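Local coordinates for DinB-like domain-containing protein (Thermus thermophilus, PDB 2YQY) that is of unknown function but, as a four-helix bundle with an exposed histidine triad and a DinB-like fold, probably binds a metal ion, at residues A[48-53]-A[157-162]; A[135-138]-A[142-145]. All blocks are in the same frame, centred on the assembly; numbering follows the deposited sequence.

Contact 1 (A[48-53]-A[157-162])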
ATOM      1  N   LEU A  48      -7.445  -0.058  11.973  1.00 20.53           N
ATOM      2  CA  LEU A  48      -7.396   1.265  11.348  1.00 20.15           C
ATOM      3  C   LEU A  48      -5.975   1.870  11.221  1.00 19.69           C
ATOM      4  O   LEU A  48      -5.690   2.600  10.288  1.00 19.50           O
ATOM      5  CB  LEU A  48      -8.336   2.226  12.092  1.00 19.91           C
ATOM      6  CG  LEU A  48      -9.823   1.933  11.896  1.00 20.02           C
ATOM      7  CD1 LEU A  48     -10.663   2.728  12.924  1.00 20.84           C
ATOM      8  CD2 LEU A  48     -10.274   2.227  10.443  1.00 19.74           C
ATOM      9  N   MET A  49      -5.113   1.593  12.185  1.00 20.01           N
ATOM     10  CA  MET A  49      -3.696   1.990  12.110  1.00 20.35           C
ATOM     11  C   MET A  49      -2.999   1.175  11.035  1.00 19.71           C
ATOM     12  O   MET A  49      -2.191   1.708  10.288  1.00 18.84           O
ATOM     13  CB  MET A  49      -3.017   1.779  13.454  1.00 21.01           C
ATOM     14  CG  MET A  49      -3.512   2.713  14.547  1.00 21.52           C
ATOM     15  SD  MET A  49      -2.988   2.383  16.253  1.00 12.60           S
ATOM     16  CE  MET A  49      -4.436   3.050  17.010  1.00 21.10           C
ATOM     17  N   VAL A  50      -3.333  -0.117  10.937  1.00 16.83           N
ATOM     18  CA  VAL A  50      -2.750  -0.927   9.888  1.00 17.71           C
ATOM     19  C   VAL A  50      -3.100  -0.285   8.533  1.00 17.71           C
ATOM     20  O   VAL A  50      -2.232  -0.096   7.700  1.00 19.47           O
ATOM     21  CB  VAL A  50      -3.265  -2.397   9.928  1.00 17.86           C
ATOM     22  CG1 VAL A  50      -2.783  -3.166   8.711  1.00 17.04           C
ATOM     23  CG2 VAL A  50      -2.821  -3.089  11.228  1.00 18.44           C
ATOM     24  N   ALA A  51      -4.378   0.026   8.324  1.00 17.81           N
ATOM     25  CA  ALA A  51      -4.850   0.599   7.047  1.00 18.31           C
ATOM     26  C   ALA A  51      -4.172   1.946   6.728  1.00 17.92           C
ATOM     27  O   ALA A  51      -3.781   2.190   5.602  1.00 17.31           O
ATOM     28  CB  ALA A  51      -6.377   0.747   7.063  1.00 17.59           C
ATOM     29  N   GLU A  52      -4.051   2.819   7.730  1.00 17.92           N
ATOM     30  CA  GLU A  52      -3.339   4.093   7.565  1.00 18.22           C
ATOM     31  C   GLU A  52      -1.883   3.835   7.160  1.00 18.75           C
ATOM     32  O   GLU A  52      -1.367   4.505   6.255  1.00 17.94           O
ATOM     33  CB  GLU A  52      -3.438   4.950   8.852  1.00 18.46           C
ATOM     34  CG  GLU A  52      -2.427   6.054   8.894  1.00 19.89           C
ATOM     35  CD  GLU A  52      -2.228   6.692  10.256  1.00 19.37           C
ATOM     36  OE1 GLU A  52      -2.560   6.084  11.310  1.00 18.68           O
ATOM     37  OE2 GLU A  52      -1.714   7.836  10.267  1.00 19.10           O
ATOM     38  N   HIS A  53      -1.249   2.828   7.771  1.00 18.22           N
ATOM     39  CA  HIS A  53       0.114   2.419   7.389  1.00 18.13           C
ATOM     40  C   HIS A  53       0.223   2.020   5.907  1.00 18.50           C
ATOM     41  O   HIS A  53       1.116   2.458   5.208  1.00 17.44           O
ATOM     42  CB  HIS A  53       0.588   1.251   8.265  1.00 18.36           C
ATOM     43  CG  HIS A  53       1.948   0.720   7.896  1.00 17.00           C
ATOM     44  ND1 HIS A  53       3.109   1.435   8.086  1.00 17.64           N
ATOM     45  CD2 HIS A  53       2.320  -0.462   7.350  1.00 15.37           C
ATOM     46  CE1 HIS A  53       4.140   0.730   7.650  1.00 18.05           C
ATOM     47  NE2 HIS A  53       3.687  -0.437   7.215  1.00 17.36           N
ATOM     48  N   ALA A 157      -0.559  -7.047   0.537  1.00 15.12           N
ATOM     49  CA  ALA A 157      -0.967  -8.445   0.741  1.00 15.20           C
ATOM     50  C   ALA A 157      -0.638  -8.892   2.179  1.00 16.48           C
ATOM     51  O   ALA A 157      -1.439  -9.518   2.876  1.00 16.66           O
ATOM     52  CB  ALA A 157      -0.324  -9.393  -0.317  1.00 16.19           C
ATOM     53  N   HIS A 158       0.549  -8.533   2.627  1.00 16.67           N
ATOM     54  CA  HIS A 158       0.988  -8.881   3.964  1.00 16.59           C
ATOM     55  C   HIS A 158       0.033  -8.310   5.054  1.00 17.63           C
ATOM     56  O   HIS A 158      -0.395  -9.035   5.991  1.00 16.73           O
ATOM     57  CB  HIS A 158       2.405  -8.364   4.195  1.00 16.67           C
ATOM     58  CG  HIS A 158       2.827  -8.475   5.623  1.00 14.93           C
ATOM     59  ND1 HIS A 158       3.475  -9.585   6.121  1.00 18.05           N
ATOM     60  CD2 HIS A 158       2.633  -7.642   6.673  1.00 18.51           C
ATOM     61  CE1 HIS A 158       3.675  -9.429   7.419  1.00 17.23           C
ATOM     62  NE2 HIS A 158       3.163  -8.264   7.783  1.00 16.81           N
ATOM     63  N   HIS A 159      -0.322  -7.027   4.925  1.00 17.25           N
ATOM     64  CA  HIS A 159      -1.153  -6.385   5.980  1.00 17.71           C
ATOM     65  C   HIS A 159      -2.601  -6.839   5.914  1.00 17.61           C
ATOM     66  O   HIS A 159      -3.233  -7.043   6.933  1.00 18.49           O
ATOM     67  CB  HIS A 159      -0.986  -4.864   5.963  1.00 15.88           C
ATOM     68  CG  HIS A 159       0.364  -4.443   6.483  1.00 16.45           C
ATOM     69  ND1 HIS A 159       0.716  -4.578   7.805  1.00 14.37           N
ATOM     70  CD2 HIS A 159       1.484  -4.038   5.840  1.00 15.93           C
ATOM     71  CE1 HIS A 159       1.982  -4.230   7.966  1.00 13.47           C
ATOM     72  NE2 HIS A 159       2.464  -3.879   6.784  1.00 14.36           N
ATOM     73  N   LEU A 160      -3.108  -7.035   4.706  1.00 24.35           N
ATOM     74  CA  LEU A 160      -4.419  -7.665   4.536  1.00 24.72           C
ATOM     75  C   LEU A 160      -4.490  -9.053   5.208  1.00 25.13           C
ATOM     76  O   LEU A 160      -5.410  -9.346   5.953  1.00 23.84           O
ATOM     77  CB  LEU A 160      -4.741  -7.774   3.035  1.00 24.69           C
ATOM     78  CG  LEU A 160      -6.021  -8.520   2.628  1.00 23.54           C
ATOM     79  CD1 LEU A 160      -7.269  -7.792   3.202  1.00 24.05           C
ATOM     80  CD2 LEU A 160      -6.053  -8.679   1.098  1.00 23.04           C
ATOM     81  N   LYS A 161      -3.510  -9.904   4.928  1.00 25.50           N
ATOM     82  CA  LYS A 161      -3.407 -11.213   5.575  1.00 26.28           C
ATOM     83  C   LYS A 161      -3.399 -11.150   7.118  1.00 26.20           C
ATOM     84  O   LYS A 161      -4.049 -11.983   7.792  1.00 25.70           O
ATOM     85  CB  LYS A 161      -2.158 -11.921   5.069  1.00 25.81           C
ATOM     86  CG  LYS A 161      -2.251 -13.392   5.018  1.00 28.68           C
ATOM     87  CD  LYS A 161      -1.012 -13.932   4.330  1.00 30.71           C
ATOM     88  CE  LYS A 161      -1.019 -13.652   2.832  1.00 30.50           C
ATOM     89  NZ  LYS A 161      -1.137 -14.931   2.067  1.00 28.99           N
ATOM     90  N   ALA A 162      -2.654 -10.194   7.672  1.00 25.56           N
ATOM     91  CA  ALA A 162      -2.594  -9.990   9.127  1.00 25.92           C
ATOM     92  C   ALA A 162      -3.963  -9.591   9.715  1.00 25.13           C
ATOM     93  O   ALA A 162      -4.388 -10.123  10.734  1.00 25.40           O
ATOM     94  CB  ALA A 162      -1.538  -8.956   9.472  1.00 25.77           C
TER

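Contact 2 (A[135-138]-A[142-145])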
ATOM      1  N   PHE A 135      16.318   3.203  -6.031  1.00 16.36           N
ATOM      2  CA  PHE A 135      16.238   4.034  -4.832  1.00 16.86           C
ATOM      3  C   PHE A 135      16.144   3.045  -3.657  1.00 17.36           C
ATOM      4  O   PHE A 135      15.505   1.992  -3.808  1.00 18.15           O
ATOM      5  CB  PHE A 135      15.050   5.023  -4.912  1.00 17.02           C
ATOM      6  CG  PHE A 135      14.999   6.004  -3.765  1.00 16.23           C
ATOM      7  CD1 PHE A 135      15.685   7.210  -3.824  1.00 16.68           C
ATOM      8  CD2 PHE A 135      14.330   5.680  -2.588  1.00 16.58           C
ATOM      9  CE1 PHE A 135      15.671   8.105  -2.738  1.00 19.56           C
ATOM     10  CE2 PHE A 135      14.340   6.560  -1.494  1.00 17.11           C
ATOM     11  CZ  PHE A 135      14.998   7.759  -1.562  1.00 18.07           C
ATOM     12  N   PRO A 136      16.813   3.344  -2.522  1.00 17.75           N
ATOM     13  CA  PRO A 136      16.810   2.371  -1.414  1.00 18.01           C
ATOM     14  C   PRO A 136      15.471   2.157  -0.706  1.00 17.54           C
ATOM     15  O   PRO A 136      14.809   3.135  -0.291  1.00 14.74           O
ATOM     16  CB  PRO A 136      17.899   2.877  -0.448  1.00 18.02           C
ATOM     17  CG  PRO A 136      18.038   4.355  -0.770  1.00 20.08           C
ATOM     18  CD  PRO A 136      17.693   4.503  -2.256  1.00 17.88           C
ATOM     19  N   HIS A 137      15.092   0.880  -0.584  1.00 17.36           N
ATOM     20  CA  HIS A 137      13.917   0.482   0.189  1.00 17.79           C
ATOM     21  C   HIS A 137      14.465   0.026   1.544  1.00 17.78           C
ATOM     22  O   HIS A 137      15.442  -0.694   1.594  1.00 17.81           O
ATOM     23  CB  HIS A 137      13.139  -0.658  -0.511  1.00 16.81           C
ATOM     24  CG  HIS A 137      11.890  -1.077   0.221  1.00 17.62           C
ATOM     25  ND1 HIS A 137      10.613  -0.856  -0.269  1.00 19.33           N
ATOM     26  CD2 HIS A 137      11.731  -1.664   1.431  1.00 14.20           C
ATOM     27  CE1 HIS A 137       9.723  -1.308   0.602  1.00 13.54           C
ATOM     28  NE2 HIS A 137      10.376  -1.797   1.646  1.00 18.32           N
ATOM     29  N   PRO A 138      13.883   0.510   2.649  1.00 17.91           N
ATOM     30  CA  PRO A 138      14.388   0.121   3.980  1.00 17.65           C
ATOM     31  C   PRO A 138      14.585  -1.413   4.269  1.00 18.28           C
ATOM     32  O   PRO A 138      15.455  -1.834   5.071  1.00 17.98           O
ATOM     33  CB  PRO A 138      13.336   0.729   4.935  1.00 19.38           C
ATOM     34  CG  PRO A 138      12.172   1.193   4.056  1.00 19.82           C
ATOM     35  CD  PRO A 138      12.802   1.519   2.729  1.00 17.67           C
ATOM     36  N   GLU A 142      18.249  -1.717  -2.665  1.00 19.77           N
ATOM     37  CA  GLU A 142      18.145  -0.882  -3.870  1.00 18.95           C
ATOM     38  C   GLU A 142      17.157  -1.496  -4.830  1.00 18.87           C
ATOM     39  O   GLU A 142      17.362  -2.596  -5.321  1.00 19.12           O
ATOM     40  CB  GLU A 142      19.515  -0.720  -4.563  1.00 18.23           C
ATOM     41  CG  GLU A 142      20.513   0.140  -3.812  1.00 19.79           C
ATOM     42  CD  GLU A 142      20.108   1.616  -3.708  1.00 22.82           C
ATOM     43  OE1 GLU A 142      19.703   2.239  -4.725  1.00 20.38           O
ATOM     44  OE2 GLU A 142      20.216   2.150  -2.598  1.00 25.25           O
ATOM     45  N   LEU A 143      16.062  -0.797  -5.069  1.00 19.29           N
ATOM     46  CA  LEU A 143      15.010  -1.284  -5.969  1.00 18.77           C
ATOM     47  C   LEU A 143      14.767  -0.300  -7.091  1.00 18.38           C
ATOM     48  O   LEU A 143      14.763   0.919  -6.862  1.00 17.17           O
ATOM     49  CB  LEU A 143      13.691  -1.498  -5.194  1.00 19.00           C
ATOM     50  CG  LEU A 143      13.597  -2.562  -4.092  1.00 18.89           C
ATOM     51  CD1 LEU A 143      12.196  -2.570  -3.511  1.00 20.53           C
ATOM     52  CD2 LEU A 143      13.954  -3.947  -4.610  1.00 20.43           C
ATOM     53  N   ASN A 144      14.510  -0.827  -8.295  1.00 16.77           N
ATOM     54  CA  ASN A 144      14.127   0.043  -9.424  1.00 17.38           C
ATOM     55  C   ASN A 144      12.615   0.173  -9.366  1.00 17.94           C
ATOM     56  O   ASN A 144      12.009  -0.379  -8.466  1.00 17.61           O
ATOM     57  CB  ASN A 144      14.598  -0.536 -10.765  1.00 17.63           C
ATOM     58  CG  ASN A 144      14.122  -1.967 -10.997  1.00 19.11           C
ATOM     59  OD1 ASN A 144      12.990  -2.356 -10.658  1.00 17.75           O
ATOM     60  ND2 ASN A 144      15.008  -2.771 -11.592  1.00 21.22           N
ATOM     61  N   PRO A 145      11.991   0.905 -10.311  1.00 18.26           N
ATOM     62  CA  PRO A 145      10.527   1.045 -10.222  1.00 17.97           C
ATOM     63  C   PRO A 145       9.734  -0.293 -10.147  1.00 18.35           C
ATOM     64  O   PRO A 145       8.743  -0.370  -9.393  1.00 18.56           O
ATOM     65  CB  PRO A 145      10.174   1.821 -11.510  1.00 17.96           C
ATOM     66  CG  PRO A 145      11.445   2.611 -11.839  1.00 18.92           C
ATOM     67  CD  PRO A 145      12.557   1.660 -11.457  1.00 17.39           C
TER

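Contact 1 (A[48-53]-A[157-162])
His53 turns the CD2 side of its imidazole onto the face of the His159 ring. His53 CD2 stops 3.5 Å from His159 NE2, the two planes stand at 75°, and the centroids are 5.0 Å apart: an offset T-shaped (edge-to-face) pair. The neighbouring atom of that edge, His53 NE2, lies 3.7 Å from His159 NE2, with no hydrogen bond between them. One turn earlier on the same helix, Val50 fills the space beside the root of the histidine; its CG1 methyl, anti to the backbone N (chi1 172°), reaches His159 CB at 3.7 Å and sits obliquely to the ring. Within 48-53 and 157-162 the backbones come nearest here, 6.9 Å between Val50 CA and His159 CA.

His159 is held from its other face as well: His158 CD2 lies 3.6 Å above the plane, over the ring centre, opposite His53. With CG anti to the carbonyl carbon (chi1 -72°), the His159 imidazole reaches across to the ring of His53. His155, one turn back, meets both rings, edge-to-face with His159, and Trp45 meets the ring of His53. Val50 is backed by Leu40 and Trp45. On the far sides of the two helices, Ala51 packs on Leu28 of helix 10-30 and Val109 of helix 106-126, and Leu160 on Ser20 and Ala23 of helix 10-30.

His53, His155 and His159 are probably the exposed histidine triad of this protein, one histidine from helix 47-71 and two from helix 153-165, as in metal-binding DinB relatives. No metal is bound here, but with no hydrogen bond between His53 and His159, a clustering of imidazoles like this is consistent with donors that could converge on one ion.

Contact 2 (A[135-138]-A[142-145])
Phe135 and Leu143 satisfy each other's backbone groups: Phe135 N donates to Leu143 O over 2.9 Å at 162°, and Leu143 N returns a nearly straight bond (174°) to Phe135 O at 3.1 Å. In the second, the donor stands above the carbonyl plane, 43° out of it. Phe135 O also accepts from Trp148 NE1, giving this one oxygen two donors.

The neighbouring pair, Pro136 with Glu142, is antiparallel and non-hydrogen-bonded, a place where a proline without an N-H costs the pairing nothing. Pro136 CA and Glu142 CA are 4.3 Å apart, and the two side chains lie alongside each other on the same face. The Glu142 chain, bent at chi2, folds its carboxylate back over the proline, so that Glu142 OE2 touches Pro136 CB at 3.2 Å. Glu142 OE1 is hydrogen-bonded to Thr134 OG1, a bond that probably helps hold the chain folded.

Together these pairs make a short beta-hairpin, the small strand element of an otherwise helical bundle, inserted between helices 106-126 and 145-149. Diagonally across the hairpin, Leu143 CD1 packs on His137 CB at 3.7 Å, and the His137 ring leads on to Trp148 and Phe140. Pro136 CD rests over one face of the Phe135 ring, offset toward its rim, while Phe135 reaches Val64 and Arg67 of helix 47-71. Asn144 ends the hairpin as the N-cap of helix 145-149: its OD1 accepts from Gly147 N, and Pro145 follows, packed against Leu65 and Leu68.

Contact 2 is nested along the chain inside the loop that contact 1 closes, and the two do not touch: their centres are about 21 Å apart and their nearest atoms about 9 Å. Helix 47-71 joins them. Near its start it supplies Val50 and His53 to contact 1, while further on Val64, Leu65, Arg67 and Leu68 receive Phe135 and Pro145 of contact 2. The helix-helix contact sits about 8 Å from the centre of the chain, the hairpin about 15 Å, at the surface. The side chain of His137 in contact 2 lies near, without touching, the histidines of helix 153-165 in the probable metal site.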